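Local coordinates for protein 24-sterol C-methyltransferase (Haloferax volcanii, PDB 6F5Z) that probably transfers methyl groups from S-adenosyl-L-methionine, as a putative methyltransferase that forms a complex with the Trm112 methyltransferase activator, at residues B[93-98]-B[119-124]; B[111-116]-B[166-171]; B[134-139]-B[170-175]. One frame throughout, in Å; residues are numbered along the deposited sequence.

Interaction 1. Residues B[93-98]-B[119-124]; sequences DFDDLP and PHHTLE. With SAH (S-adenosyl-L-homocysteine), chain G.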
loop_
_atom_site.group_PDB
_atom_site.type_symbol
_atom_site.label_atom_id
_atom_site.label_comp_id
_atom_site.label_asym_id
_atom_site.label_seq_id
_atom_site.Cartn_x
_atom_site.Cartn_y
_atom_site.Cartn_z
ATOM N N ASP B 93 -18.081 17.549 -9.694
ATOM C CA ASP B 93 -18.120 17.734 -8.251
ATOM C C ASP B 93 -17.969 16.403 -7.545
ATOM O O ASP B 93 -18.529 15.401 -7.973
ATOM C CB ASP B 93 -19.423 18.444 -7.817
ATOM C CG ASP B 93 -19.412 18.787 -6.333
ATOM O OD1 ASP B 93 -18.685 19.726 -5.952
ATOM O OD2 ASP B 93 -20.034 18.032 -5.541
ATOM N N PHE B 94 -17.261 16.436 -6.417
ATOM C CA PHE B 94 -16.976 15.248 -5.634
ATOM C C PHE B 94 -18.204 14.548 -5.090
ATOM O O PHE B 94 -18.108 13.384 -4.699
ATOM C CB PHE B 94 -16.066 15.594 -4.458
ATOM C CG PHE B 94 -14.684 16.081 -4.811
ATOM C CD1 PHE B 94 -14.166 15.895 -6.085
ATOM C CD2 PHE B 94 -13.872 16.659 -3.845
ATOM C CE1 PHE B 94 -12.902 16.360 -6.407
ATOM C CE2 PHE B 94 -12.601 17.114 -4.160
ATOM C CZ PHE B 94 -12.110 16.938 -5.436
ATOM N N ASP B 95 -19.354 15.252 -5.042
ATOM C CA ASP B 95 -20.537 14.589 -4.489
ATOM C C ASP B 95 -21.302 13.750 -5.487
ATOM O O ASP B 95 -22.168 12.969 -5.078
ATOM C CB ASP B 95 -21.475 15.603 -3.805
ATOM C CG ASP B 95 -22.282 14.995 -2.676
ATOM O OD1 ASP B 95 -21.682 14.324 -1.812
ATOM O OD2 ASP B 95 -23.511 15.200 -2.651
ATOM N N ASP B 96 -21.000 13.880 -6.790
ATOM C CA ASP B 96 -21.729 13.085 -7.794
ATOM C C ASP B 96 -20.774 12.841 -8.940
ATOM O O ASP B 96 -20.639 13.706 -9.822
ATOM C CB ASP B 96 -22.977 13.857 -8.299
ATOM C CG ASP B 96 -24.081 14.046 -7.268
ATOM O OD1 ASP B 96 -24.740 13.049 -6.922
ATOM O OD2 ASP B 96 -24.269 15.192 -6.796
ATOM N N LEU B 97 -20.038 11.708 -8.888
ATOM C CA LEU B 97 -19.021 11.442 -9.921
ATOM C C LEU B 97 -19.674 10.950 -11.202
ATOM O O LEU B 97 -20.405 9.955 -11.178
ATOM C CB LEU B 97 -17.949 10.472 -9.438
ATOM C CG LEU B 97 -17.260 10.883 -8.120
ATOM C CD1 LEU B 97 -16.197 9.820 -7.697
ATOM C CD2 LEU B 97 -16.637 12.292 -8.212
ATOM N N PRO B 98 -19.319 11.605 -12.333
ATOM C CA PRO B 98 -19.987 11.322 -13.604
ATOM C C PRO B 98 -19.345 10.178 -14.366
ATOM O O PRO B 98 -19.117 10.270 -15.575
ATOM C CB PRO B 98 -19.898 12.669 -14.337
ATOM C CG PRO B 98 -18.571 13.214 -13.911
ATOM C CD PRO B 98 -18.438 12.790 -12.451
ATOM N N PRO B 119 -17.861 14.039 2.656
ATOM C CA PRO B 119 -16.730 13.133 2.387
ATOM C C PRO B 119 -17.075 11.649 2.435
ATOM O O PRO B 119 -16.524 10.845 1.660
ATOM C CB PRO B 119 -15.694 13.535 3.448
ATOM C CG PRO B 119 -16.500 14.219 4.540
ATOM C CD PRO B 119 -17.550 14.973 3.754
ATOM N N HIS B 120 -17.983 11.253 3.349
ATOM C CA HIS B 120 -18.379 9.847 3.396
ATOM C C HIS B 120 -19.080 9.449 2.069
ATOM O O HIS B 120 -18.819 8.363 1.539
ATOM C CB HIS B 120 -19.273 9.611 4.625
ATOM C CG HIS B 120 -18.485 9.599 5.902
ATOM N ND1 HIS B 120 -18.601 10.599 6.864
ATOM C CD2 HIS B 120 -17.593 8.677 6.337
ATOM C CE1 HIS B 120 -17.786 10.235 7.852
ATOM N NE2 HIS B 120 -17.149 9.087 7.564
ATOM N N HIS B 121 -19.937 10.331 1.516
ATOM C CA HIS B 121 -20.604 10.022 0.244
ATOM C C HIS B 121 -19.588 10.001 -0.904
ATOM O O HIS B 121 -19.666 9.150 -1.783
ATOM C CB HIS B 121 -21.753 10.988 -0.045
ATOM C CG HIS B 121 -22.466 10.696 -1.329
ATOM N ND1 HIS B 121 -23.126 9.493 -1.534
ATOM C CD2 HIS B 121 -22.514 11.416 -2.472
ATOM C CE1 HIS B 121 -23.594 9.550 -2.775
ATOM N NE2 HIS B 121 -23.247 10.681 -3.374
ATOM N N THR B 122 -18.597 10.895 -0.850
ATOM C CA THR B 122 -17.549 10.865 -1.898
ATOM C C THR B 122 -16.828 9.506 -1.843
ATOM O O THR B 122 -16.558 8.936 -2.894
ATOM C CB THR B 122 -16.599 12.048 -1.730
ATOM O OG1 THR B 122 -17.354 13.248 -2.001
ATOM C CG2 THR B 122 -15.409 11.973 -2.697
ATOM N N LEU B 123 -16.502 8.983 -0.638
ATOM C CA LEU B 123 -15.854 7.674 -0.575
ATOM C C LEU B 123 -16.721 6.557 -1.175
ATOM O O LEU B 123 -16.222 5.656 -1.821
ATOM C CB LEU B 123 -15.468 7.324 0.858
ATOM C CG LEU B 123 -14.348 8.177 1.432
ATOM C CD1 LEU B 123 -14.224 7.998 2.936
ATOM C CD2 LEU B 123 -12.996 7.874 0.736
ATOM N N GLU B 124 -18.041 6.609 -0.934
ATOM C CA GLU B 124 -18.967 5.630 -1.502
ATOM C C GLU B 124 -18.992 5.750 -3.043
ATOM O O GLU B 124 -19.001 4.728 -3.734
ATOM C CB GLU B 124 -20.372 5.861 -0.934
ATOM C CG GLU B 124 -20.456 5.497 0.543
ATOM C CD GLU B 124 -21.611 6.137 1.296
ATOM O OE1 GLU B 124 -22.488 6.758 0.649
ATOM O OE2 GLU B 124 -21.593 6.088 2.548
HETATM N N SAH G . -4.399 17.998 -6.790
HETATM C CA SAH G . -3.826 19.338 -7.087
HETATM C CB SAH G . -4.750 20.547 -6.662
HETATM C CG SAH G . -4.977 20.626 -5.156
HETATM S SD SAH G . -6.033 22.063 -4.738
HETATM C C SAH G . -2.428 19.527 -6.440
HETATM O O SAH G . -1.989 18.488 -5.784
HETATM O OXT SAH G . -1.803 20.556 -6.556
HETATM C "C5'" SAH G . -7.690 21.344 -4.640
HETATM C "C4'" SAH G . -8.341 21.132 -5.994
HETATM O "O4'" SAH G . -9.603 20.449 -5.775
HETATM C "C3'" SAH G . -8.673 22.466 -6.673
HETATM O "O3'" SAH G . -8.230 22.513 -8.030
HETATM C "C2'" SAH G . -10.183 22.613 -6.458
HETATM O "O2'" SAH G . -10.871 23.368 -7.452
HETATM C "C1'" SAH G . -10.649 21.158 -6.420
HETATM N N9 SAH G . -11.877 20.930 -5.656
HETATM C C8 SAH G . -12.115 21.275 -4.348
HETATM N N7 SAH G . -13.292 20.906 -3.903
HETATM C C5 SAH G . -13.869 20.267 -4.991
HETATM C C6 SAH G . -15.125 19.646 -5.175
HETATM N N6 SAH G . -16.080 19.591 -4.236
HETATM N N1 SAH G . -15.390 19.109 -6.393
HETATM C C2 SAH G . -14.468 19.212 -7.360
HETATM N N3 SAH G . -13.256 19.771 -7.305
HETATM C C4 SAH G . -13.009 20.280 -6.080
HETATM O O HOH W 1 -19.110 15.274 -1.295
HETATM O O HOH W 2 -23.831 10.589 -6.462
#

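Interaction 2. Residues B[111-116]-B[166-171]; sequences EAFYYA and AEYREA. With SAH (S-adenosyl-L-homocysteine), chain G.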
loop_
_atom_site.group_PDB
_atom_site.type_symbol
_atom_site.label_atom_id
_atom_site.label_comp_id
_atom_site.label_asym_id
_atom_site.label_seq_id
_atom_site.Cartn_x
_atom_site.Cartn_y
_atom_site.Cartn_z
ATOM N N GLU B 111 -4.472 16.713 -1.903
ATOM C CA GLU B 111 -4.814 18.030 -1.381
ATOM C C GLU B 111 -6.189 18.509 -1.849
ATOM O O GLU B 111 -6.367 19.733 -2.020
ATOM C CB GLU B 111 -3.690 19.028 -1.784
ATOM C CG GLU B 111 -2.462 18.880 -0.905
ATOM C CD GLU B 111 -2.728 19.453 0.473
ATOM O OE1 GLU B 111 -3.508 18.838 1.242
ATOM O OE2 GLU B 111 -2.252 20.580 0.744
ATOM N N ALA B 112 -7.191 17.616 -1.903
ATOM C CA ALA B 112 -8.521 18.015 -2.375
ATOM C C ALA B 112 -9.625 17.348 -1.608
ATOM O O ALA B 112 -10.714 17.885 -1.497
ATOM C CB ALA B 112 -8.686 17.660 -3.855
ATOM N N PHE B 113 -9.384 16.116 -1.136
ATOM C CA PHE B 113 -10.479 15.334 -0.579
ATOM C C PHE B 113 -11.224 16.007 0.562
ATOM O O PHE B 113 -12.449 15.874 0.638
ATOM C CB PHE B 113 -9.995 13.940 -0.154
ATOM C CG PHE B 113 -11.038 13.102 0.538
ATOM C CD1 PHE B 113 -11.986 12.406 -0.196
ATOM C CD2 PHE B 113 -11.115 13.071 1.930
ATOM C CE1 PHE B 113 -12.969 11.649 0.463
ATOM C CE2 PHE B 113 -12.115 12.340 2.585
ATOM C CZ PHE B 113 -13.017 11.630 1.847
ATOM N N TYR B 114 -10.484 16.710 1.400
ATOM C CA TYR B 114 -11.053 17.302 2.599
ATOM C C TYR B 114 -11.912 18.529 2.285
ATOM O O TYR B 114 -12.507 19.077 3.218
ATOM C CB TYR B 114 -9.968 17.575 3.616
ATOM C CG TYR B 114 -8.790 18.340 3.058
ATOM C CD1 TYR B 114 -8.823 19.726 2.956
ATOM C CD2 TYR B 114 -7.611 17.688 2.701
ATOM C CE1 TYR B 114 -7.726 20.450 2.502
ATOM C CE2 TYR B 114 -6.511 18.398 2.215
ATOM C CZ TYR B 114 -6.561 19.784 2.136
ATOM O OH TYR B 114 -5.459 20.515 1.734
ATOM N N TYR B 115 -12.033 18.933 1.009
ATOM C CA TYR B 115 -12.970 20.007 0.669
ATOM C C TYR B 115 -14.330 19.400 0.279
ATOM O O TYR B 115 -15.291 20.154 0.050
ATOM C CB TYR B 115 -12.440 20.827 -0.525
ATOM C CG TYR B 115 -11.148 21.557 -0.258
ATOM C CD1 TYR B 115 -11.107 22.660 0.596
ATOM C CD2 TYR B 115 -9.970 21.183 -0.895
ATOM C CE1 TYR B 115 -9.922 23.362 0.811
ATOM C CE2 TYR B 115 -8.770 21.839 -0.639
ATOM C CZ TYR B 115 -8.750 22.934 0.207
ATOM O OH TYR B 115 -7.569 23.616 0.424
ATOM N N ALA B 116 -14.439 18.053 0.155
ATOM C CA ALA B 116 -15.721 17.438 -0.235
ATOM C C ALA B 116 -16.812 17.873 0.736
ATOM O O ALA B 116 -16.561 17.888 1.941
ATOM C CB ALA B 116 -15.622 15.921 -0.230
ATOM N N ALA B 166 -6.663 7.616 12.029
ATOM C CA ALA B 166 -7.666 6.576 12.343
ATOM C C ALA B 166 -9.016 6.855 11.705
ATOM O O ALA B 166 -9.681 5.941 11.195
ATOM C CB ALA B 166 -7.800 6.404 13.858
ATOM N N GLU B 167 -9.435 8.116 11.708
ATOM C CA GLU B 167 -10.716 8.454 11.081
ATOM C C GLU B 167 -10.731 8.197 9.579
ATOM O O GLU B 167 -11.766 7.802 9.023
ATOM C CB GLU B 167 -11.106 9.896 11.385
ATOM C CG GLU B 167 -11.637 10.032 12.814
ATOM C CD GLU B 167 -11.760 11.458 13.317
ATOM O OE1 GLU B 167 -10.932 12.317 12.936
ATOM O OE2 GLU B 167 -12.661 11.701 14.153
ATOM N N TYR B 168 -9.582 8.420 8.889
ATOM C CA TYR B 168 -9.517 8.110 7.455
ATOM C C TYR B 168 -9.646 6.589 7.274
ATOM O O TYR B 168 -10.391 6.155 6.409
ATOM C CB TYR B 168 -8.162 8.549 6.867
ATOM C CG TYR B 168 -8.231 9.946 6.298
ATOM C CD1 TYR B 168 -8.697 10.171 5.002
ATOM C CD2 TYR B 168 -7.858 11.060 7.061
ATOM C CE1 TYR B 168 -8.820 11.462 4.488
ATOM C CE2 TYR B 168 -7.941 12.355 6.534
ATOM C CZ TYR B 168 -8.463 12.552 5.266
ATOM O OH TYR B 168 -8.611 13.815 4.758
ATOM N N ARG B 169 -9.001 5.776 8.130
ATOM C CA ARG B 169 -9.117 4.316 7.957
ATOM C C ARG B 169 -10.561 3.865 8.207
ATOM O O ARG B 169 -11.099 3.054 7.441
ATOM C CB ARG B 169 -8.154 3.564 8.899
ATOM C CG ARG B 169 -6.690 3.936 8.684
ATOM C CD ARG B 169 -5.690 2.942 9.308
ATOM N NE ARG B 169 -5.936 2.698 10.731
ATOM C CZ ARG B 169 -5.479 3.477 11.710
ATOM N NH1 ARG B 169 -4.819 4.603 11.426
ATOM N NH2 ARG B 169 -5.699 3.157 12.982
ATOM N N GLU B 170 -11.176 4.404 9.279
ATOM C CA GLU B 170 -12.543 4.036 9.609
ATOM C C GLU B 170 -13.500 4.449 8.501
ATOM O O GLU B 170 -14.382 3.676 8.135
ATOM C CB GLU B 170 -12.956 4.698 10.937
ATOM C CG GLU B 170 -12.169 4.201 12.150
ATOM C CD GLU B 170 -12.155 5.099 13.384
ATOM O OE1 GLU B 170 -12.873 6.125 13.402
ATOM O OE2 GLU B 170 -11.408 4.780 14.336
ATOM N N ALA B 171 -13.328 5.671 7.940
ATOM C CA ALA B 171 -14.243 6.139 6.888
ATOM C C ALA B 171 -14.079 5.273 5.636
ATOM O O ALA B 171 -15.065 5.002 4.949
ATOM C CB ALA B 171 -13.924 7.584 6.539
HETATM N N SAH G . -4.399 17.998 -6.790
HETATM C CA SAH G . -3.826 19.338 -7.087
HETATM C CB SAH G . -4.750 20.547 -6.662
HETATM C CG SAH G . -4.977 20.626 -5.156
HETATM S SD SAH G . -6.033 22.063 -4.738
HETATM C C SAH G . -2.428 19.527 -6.440
HETATM O O SAH G . -1.989 18.488 -5.784
HETATM O OXT SAH G . -1.803 20.556 -6.556
HETATM C "C5'" SAH G . -7.690 21.344 -4.640
HETATM C "C4'" SAH G . -8.341 21.132 -5.994
HETATM O "O4'" SAH G . -9.603 20.449 -5.775
HETATM C "C3'" SAH G . -8.673 22.466 -6.673
HETATM O "O3'" SAH G . -8.230 22.513 -8.030
HETATM C "C2'" SAH G . -10.183 22.613 -6.458
HETATM O "O2'" SAH G . -10.871 23.368 -7.452
HETATM C "C1'" SAH G . -10.649 21.158 -6.420
HETATM N N9 SAH G . -11.877 20.930 -5.656
HETATM C C8 SAH G . -12.115 21.275 -4.348
HETATM N N7 SAH G . -13.292 20.906 -3.903
HETATM C C5 SAH G . -13.869 20.267 -4.991
HETATM C C6 SAH G . -15.125 19.646 -5.175
HETATM N N6 SAH G . -16.080 19.591 -4.236
HETATM N N1 SAH G . -15.390 19.109 -6.393
HETATM C C2 SAH G . -14.468 19.212 -7.360
HETATM N N3 SAH G . -13.256 19.771 -7.305
HETATM C C4 SAH G . -13.009 20.280 -6.080
#

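Interaction 3. Residues B[134-139]-B[170-175]; sequences GTFYCA and EAFRDA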
loop_
_atom_site.group_PDB
_atom_site.type_symbol
_atom_site.label_atom_id
_atom_site.label_comp_id
_atom_site.label_asym_id
_atom_site.label_seq_id
_atom_site.Cartn_x
_atom_site.Cartn_y
_atom_site.Cartn_z
ATOM N N GLY B 134 -9.559 -2.333 -7.704
ATOM C CA GLY B 134 -8.992 -1.020 -8.015
ATOM C C GLY B 134 -8.654 -0.259 -6.747
ATOM O O GLY B 134 -9.217 -0.563 -5.691
ATOM N N THR B 135 -7.774 0.767 -6.851
ATOM C CA THR B 135 -7.329 1.464 -5.650
ATOM C C THR B 135 -7.677 2.921 -5.643
ATOM O O THR B 135 -7.910 3.519 -6.700
ATOM C CB THR B 135 -5.787 1.363 -5.432
ATOM O OG1 THR B 135 -5.098 2.175 -6.403
ATOM C CG2 THR B 135 -5.284 -0.093 -5.447
ATOM N N PHE B 136 -7.816 3.446 -4.425
ATOM C CA PHE B 136 -7.975 4.878 -4.199
ATOM C C PHE B 136 -6.748 5.299 -3.392
ATOM O O PHE B 136 -6.552 4.810 -2.268
ATOM C CB PHE B 136 -9.286 5.195 -3.412
ATOM C CG PHE B 136 -9.420 6.654 -2.989
ATOM C CD1 PHE B 136 -9.021 7.687 -3.846
ATOM C CD2 PHE B 136 -10.008 6.989 -1.777
ATOM C CE1 PHE B 136 -9.159 9.015 -3.465
ATOM C CE2 PHE B 136 -10.191 8.315 -1.418
ATOM C CZ PHE B 136 -9.769 9.323 -2.260
ATOM N N TYR B 137 -5.970 6.266 -3.940
ATOM C CA TYR B 137 -4.810 6.852 -3.271
ATOM C C TYR B 137 -5.246 8.256 -2.826
ATOM O O TYR B 137 -5.451 9.127 -3.686
ATOM C CB TYR B 137 -3.608 6.904 -4.238
ATOM C CG TYR B 137 -2.777 5.644 -4.174
ATOM C CD1 TYR B 137 -3.288 4.423 -4.605
ATOM C CD2 TYR B 137 -1.478 5.671 -3.679
ATOM C CE1 TYR B 137 -2.558 3.240 -4.460
ATOM C CE2 TYR B 137 -0.727 4.501 -3.548
ATOM C CZ TYR B 137 -1.276 3.286 -3.922
ATOM O OH TYR B 137 -0.531 2.143 -3.746
ATOM N N CYS B 138 -5.402 8.448 -1.506
ATOM C CA CYS B 138 -5.897 9.678 -0.941
ATOM C C CYS B 138 -4.763 10.347 -0.164
ATOM O O CYS B 138 -4.398 9.865 0.917
ATOM C CB CYS B 138 -7.058 9.330 -0.009
ATOM S SG CYS B 138 -7.825 10.771 0.763
ATOM N N ALA B 139 -4.225 11.466 -0.721
ATOM C CA ALA B 139 -3.091 12.121 -0.078
ATOM C C ALA B 139 -3.556 13.490 0.394
ATOM O O ALA B 139 -4.174 14.238 -0.397
ATOM C CB ALA B 139 -1.946 12.265 -1.059
ATOM N N GLU B 170 -11.176 4.404 9.279
ATOM C CA GLU B 170 -12.543 4.036 9.609
ATOM C C GLU B 170 -13.500 4.449 8.501
ATOM O O GLU B 170 -14.382 3.676 8.135
ATOM C CB GLU B 170 -12.956 4.698 10.937
ATOM C CG GLU B 170 -12.169 4.201 12.150
ATOM C CD GLU B 170 -12.155 5.099 13.384
ATOM O OE1 GLU B 170 -12.873 6.125 13.402
ATOM O OE2 GLU B 170 -11.408 4.780 14.336
ATOM N N ALA B 171 -13.328 5.671 7.940
ATOM C CA ALA B 171 -14.243 6.139 6.888
ATOM C C ALA B 171 -14.079 5.273 5.636
ATOM O O ALA B 171 -15.065 5.002 4.949
ATOM C CB ALA B 171 -13.924 7.584 6.539
ATOM N N PHE B 172 -12.836 4.880 5.289
ATOM C CA PHE B 172 -12.651 4.038 4.109
ATOM C C PHE B 172 -13.397 2.720 4.304
ATOM O O PHE B 172 -14.144 2.320 3.423
ATOM C CB PHE B 172 -11.164 3.725 3.927
ATOM C CG PHE B 172 -10.401 4.719 3.078
ATOM C CD1 PHE B 172 -10.612 6.084 3.221
ATOM C CD2 PHE B 172 -9.407 4.289 2.214
ATOM C CE1 PHE B 172 -9.851 7.019 2.477
ATOM C CE2 PHE B 172 -8.693 5.210 1.432
ATOM C CZ PHE B 172 -8.897 6.559 1.590
ATOM N N ARG B 173 -13.255 2.118 5.486
ATOM C CA ARG B 173 -13.939 0.833 5.728
ATOM C C ARG B 173 -15.453 1.038 5.713
ATOM O O ARG B 173 -16.162 0.185 5.179
ATOM C CB ARG B 173 -13.488 0.216 7.052
ATOM C CG ARG B 173 -11.998 -0.124 7.045
ATOM C CD ARG B 173 -11.557 -0.982 8.221
ATOM N NE ARG B 173 -10.092 -1.141 8.236
ATOM C CZ ARG B 173 -9.271 -0.541 9.095
ATOM N NH1 ARG B 173 -9.753 0.269 10.034
ATOM N NH2 ARG B 173 -7.965 -0.753 9.029
ATOM N N ASP B 174 -15.951 2.166 6.302
ATOM C CA ASP B 174 -17.403 2.401 6.303
ATOM C C ASP B 174 -17.962 2.549 4.882
ATOM O O ASP B 174 -19.143 2.239 4.644
ATOM C CB ASP B 174 -17.770 3.595 7.180
ATOM C CG ASP B 174 -17.578 3.368 8.664
ATOM O OD1 ASP B 174 -17.427 2.194 9.072
ATOM O OD2 ASP B 174 -17.577 4.367 9.426
ATOM N N ALA B 175 -17.116 2.980 3.907
ATOM C CA ALA B 175 -17.538 3.135 2.515
ATOM C C ALA B 175 -17.361 1.862 1.708
ATOM O O ALA B 175 -17.701 1.848 0.517
ATOM C CB ALA B 175 -16.748 4.256 1.855
#

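Interaction 1. Residues B[93-98]-B[119-124]
With chi1 at -66°, T122 carries OG1 beside its own backbone N, whereas H121, chi1 -179°, sends its ring anti to the N; from helix 119-129 the two reach F94 and D95. These belong to the loop after strand 87-91 of a Rossmann-like methyltransferase fold, the loop that receives the adenine of SAH. T122 OG1 donates to F94 O at 2.8 Å from above the carbonyl plane, a bond suited to a short hydroxyl, while the methyl CG2 rests near the same oxygen. D93 to D96 form a type I beta turn, and D93 OD2 adds an Asx turn by accepting from D95 N at 2.9 Å. D93 OD1 takes a weak hydrogen bond from SAH N6, and F94 N gives one to SAH N1 at 3.3 Å, so the turn recognises the adenine edge. One face of the F94 ring lies against the base, with SAH N1 3.4 Å above its plane. A serine here would probably leave the adenine without this flat support and able to tilt on its edge bonds. The D95 and H121 side chains cross at about a right angle, the carboxylate and ring planes 66° apart, with D95 OD1 3.1 Å from H121 CD2. Water 2 joins D96 OD1 to H121 NE2; water 1 donates to D95 OD1 and to T122 OG1, each at 2.8 Å.

Interaction 2. Residues B[111-116]-B[166-171]
E111 OE1 is gripped twice: Y114, a residue that touches Y168 across the contact, gives it a hydrogen bond from OH at 2.6 Å, and the backbone N of N141 gives another. The phenol arrives from above the carboxylate plane, 51° out of it. A tyrosine suits this buried site because its ring packs on apolar neighbours while its hydroxyl bonds one carboxylate oxygen. Y168 reaches in from helix 165-174 and places OH at the edge of the Y114 ring, 4.2 Å from Y114 CB. Its main partner is F113, whose ring is sent toward the helix by a chi1 of 175°, with CG opposite the backbone N. F113 CD2 meets Y168 CE1 at 3.8 Å; the rings meet obliquely, planes 53° apart, as the two side chains slide past each other in opposite directions. E111, A112 and Y115 line the SAH pocket: E111 O is 3.3 Å from SAH C5', and Y115 CB is 3.5 Å from SAH N7. The contact thus joins the loop after strand 104-110 to helix 165-174; C138 and V140 of strand 134-140 lie beside Y168, L219 and T221 of strand 218-224 touch its side chain, and P119 and L123 of helix 119-129 adjoin F113.

Interaction 3. Residues B[134-139]-B[170-175]
The rings of F136 and F172 are nearly parallel, 21° apart, but slid so far that they barely overlap, with centroids 5.5 Å from each other. C138 CB lies in the plane of the F172 ring at its edge, and C138 N sits over one face of F136, offset toward the rim. This is helix-on-sheet packing in the Rossmann-like fold: strand 134-140 runs inside the sheet, and helix 165-174 lies across one side of it. Side chains alternate along the strand. F136 and C138 point toward the helix, while Y137 points away, to L220 and V222 of strand 218-224, and its OH bonds to A180 O of the second subunit. A chi1 of 173° puts the F136 ring opposite its backbone N, where F172 CZ meets F136 CD2 at 3.6 Å, with F136 CE2 close behind. F172 enters with CZ leading, and the two side chains cross at about a right angle. Phenylalanine suits both places, since a long flat hydrocarbon spans the distance between helix and sheet without burying a polar group; at C138 a small side chain leaves room for the incoming ring. L123 of helix 119-129 touches both rings. The exposed R173 of helix 165-174 makes a salt bridge with E37 of the second subunit. Beside the ring pair, F172 CZ also rests 3.7 Å from C138 CB.

Following the chain, interaction 1 opens in the adenine-binding loop after strand 87-91 and closes at the start of helix 119-129, with strand 104-110 inside the loop. Interaction 2 begins within that span, at 111-116, and ends on helix 165-174, so the two cross; both touch SAH. Interaction 3 starts only after interaction 1 has closed, on strand 134-140, and ends on the same helix as interaction 2, sharing E170 and A171. L123 joins the contacts, its CD1 lying 3.6 Å from A171 CB. Together they tie the ligand pocket and helix 119-129 to the sheet and to helix 165-174.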